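Long-range contact in protein CsuE (Acinetobacter baumannii, PDB 6FJY), which probably serves as the tip adhesin of archaic chaperone-usher Csu pili, mediating bacterial attachment during biofilm formation: residues F38-A43 with T92-F97. Numbering follows the deposited sequence.
Sequences FSLALA and TLVNLF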
loop_
_atom_site.group_PDB
_atom_site.type_symbol
_atom_site.label_atom_id
_atom_site.label_comp_id
_atom_site.label_asym_id
_atom_site.label_seq_id
_atom_site.Cartn_x
_atom_site.Cartn_y
_atom_site.Cartn_z
ATOM N N PHE D 38 13.377 13.473 31.115
ATOM C CA PHE D 38 12.394 13.806 32.134
ATOM C C PHE D 38 12.442 12.783 33.270
ATOM O O PHE D 38 12.657 11.591 33.048
ATOM C CB PHE D 38 10.997 13.864 31.512
ATOM C CG PHE D 38 10.644 12.639 30.713
ATOM C CD1 PHE D 38 10.905 12.583 29.357
ATOM C CD2 PHE D 38 10.074 11.537 31.327
ATOM C CE1 PHE D 38 10.605 11.454 28.623
ATOM C CE2 PHE D 38 9.757 10.407 30.596
ATOM C CZ PHE D 38 10.026 10.369 29.240
ATOM N N SER D 39 12.252 13.263 34.498
ATOM C CA SER D 39 12.177 12.371 35.648
ATOM C C SER D 39 10.932 11.510 35.592
ATOM O O SER D 39 9.834 11.997 35.317
ATOM C CB SER D 39 12.140 13.147 36.953
ATOM O OG SER D 39 11.923 12.237 38.018
ATOM N N LEU D 40 11.114 10.224 35.879
ATOM C CA LEU D 40 10.016 9.296 36.099
ATOM C C LEU D 40 9.747 9.074 37.571
ATOM O O LEU D 40 9.103 8.082 37.928
ATOM C CB LEU D 40 10.303 7.959 35.423
ATOM C CG LEU D 40 10.047 7.963 33.924
ATOM C CD1 LEU D 40 10.384 6.624 33.337
ATOM C CD2 LEU D 40 8.610 8.342 33.625
ATOM N N ALA D 41 10.228 9.973 38.433
ATOM C CA ALA D 41 10.059 9.774 39.866
ATOM C C ALA D 41 8.617 10.005 40.296
ATOM O O ALA D 41 8.176 9.439 41.304
ATOM C CB ALA D 41 10.996 10.701 40.633
ATOM N N LEU D 42 7.880 10.827 39.544
ATOM C CA LEU D 42 6.513 11.252 39.836
ATOM C C LEU D 42 6.424 12.077 41.112
ATOM O O LEU D 42 5.323 12.287 41.639
ATOM C CB LEU D 42 5.545 10.058 39.900
ATOM C CG LEU D 42 5.648 9.064 38.726
ATOM C CD1 LEU D 42 4.483 8.064 38.737
ATOM C CD2 LEU D 42 5.748 9.768 37.380
ATOM N N ALA D 43 7.557 12.570 41.611
ATOM C CA ALA D 43 7.566 13.330 42.854
ATOM C C ALA D 43 7.194 14.787 42.647
ATOM O O ALA D 43 6.801 15.461 43.606
ATOM C CB ALA D 43 8.942 13.248 43.509
ATOM N N THR D 92 1.886 12.180 36.495
ATOM C CA THR D 92 2.154 11.014 35.659
ATOM C C THR D 92 2.244 11.357 34.178
ATOM O O THR D 92 2.467 10.460 33.358
ATOM C CB THR D 92 1.055 9.953 35.851
ATOM O OG1 THR D 92 -0.112 10.337 35.107
ATOM C CG2 THR D 92 0.682 9.806 37.320
ATOM N N LEU D 93 2.071 12.630 33.816
ATOM C CA LEU D 93 2.093 13.064 32.423
ATOM C C LEU D 93 3.380 12.686 31.705
ATOM O O LEU D 93 3.372 12.529 30.476
ATOM C CB LEU D 93 1.901 14.577 32.365
ATOM C CG LEU D 93 1.806 15.198 30.980
ATOM C CD1 LEU D 93 0.734 14.499 30.163
ATOM C CD2 LEU D 93 1.494 16.659 31.126
ATOM N N VAL D 94 4.481 12.541 32.447
ATOM C CA VAL D 94 5.767 12.259 31.824
ATOM C C VAL D 94 5.747 10.927 31.090
ATOM O O VAL D 94 6.487 10.741 30.117
ATOM C CB VAL D 94 6.895 12.308 32.873
ATOM C CG1 VAL D 94 7.442 13.730 32.995
ATOM C CG2 VAL D 94 6.392 11.814 34.221
ATOM N N ASN D 95 4.899 9.984 31.511
ATOM C CA ASN D 95 4.970 8.701 30.823
ATOM C C ASN D 95 4.133 8.663 29.540
ATOM O O ASN D 95 4.016 7.599 28.926
ATOM C CB ASN D 95 4.620 7.543 31.774
ATOM C CG ASN D 95 3.236 7.627 32.333
ATOM O OD1 ASN D 95 2.288 8.020 31.654
ATOM N ND2 ASN D 95 3.099 7.238 33.587
ATOM N N LEU D 96 3.594 9.805 29.103
ATOM C CA LEU D 96 3.055 9.930 27.753
ATOM C C LEU D 96 4.128 10.239 26.715
ATOM O O LEU D 96 3.878 10.095 25.512
ATOM C CB LEU D 96 1.983 11.021 27.715
ATOM C CG LEU D 96 0.744 10.650 28.528
ATOM C CD1 LEU D 96 -0.444 11.533 28.214
ATOM C CD2 LEU D 96 0.392 9.143 28.339
ATOM N N PHE D 97 5.308 10.675 27.144
ATOM C CA PHE D 97 6.404 10.873 26.206
ATOM C C PHE D 97 6.845 9.518 25.680
ATOM O O PHE D 97 7.230 8.640 26.456
ATOM C CB PHE D 97 7.559 11.609 26.876
ATOM C CG PHE D 97 7.203 12.992 27.313
ATOM C CD1 PHE D 97 6.972 13.986 26.375
ATOM C CD2 PHE D 97 7.099 13.307 28.659
ATOM C CE1 PHE D 97 6.635 15.270 26.773
ATOM C CE2 PHE D 97 6.771 14.591 29.062
ATOM C CZ PHE D 97 6.533 15.574 28.116
#
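Ser39, whose carbonyl oxygen rests on Val94, organises its own loop through its hydroxyl: OG of Ser39 accepts the backbone N-H of Ala41 at 2.9 Å with an N-H...O angle of 160°, forming an ST turn. This local bond helps shape the bend, but no hydrogen bond joins 38-43 to 92-97; the two loops meet by apolar packing. Val94, on the short 3-10 turn 93-96, divides its branches between several partners. CB of Val94 lies 3.6 Å from CD2 of Phe38, while O of Ser39 lies against CG2 of Val94, 3.6 Å away. The same methyl meets CD2 of Leu42 at 3.8 Å, and CD2 of Leu40 touches it more loosely. CD2 of Leu40 also lies at the edge of the Phe38 ring, in its plane.

With chi1 at 52°, CG of Phe38 is flanked by both the amide nitrogen and the carbonyl carbon, and the side chain runs past those of Val94 and Phe97 in the opposite direction. CD2 of Phe97 sits over the centre of one Phe38 face, and CB of Phe97 approaches CE1 of Phe38 to 3.5 Å. The two rings are tilted by 38°, an oblique pairing with centroids 5.0 Å apart. O of Val94, which accepts the backbone N-H of Phe97, also comes within 3.3 Å of CE2 of Phe38, from an oblique direction.

Val135 of strand 119-136 backs both Phe38 and Val94, and buried Phe97 also packs on Leu33 and Cys35 of strand 33-35. Leu40 and Leu42, by contrast, are exposed. The contact thus exemplifies hydrophobic loop-to-loop packing at an end of an Ig-like beta sandwich, where the connections 36-46 and 88-102 lean together far from the chain's centre.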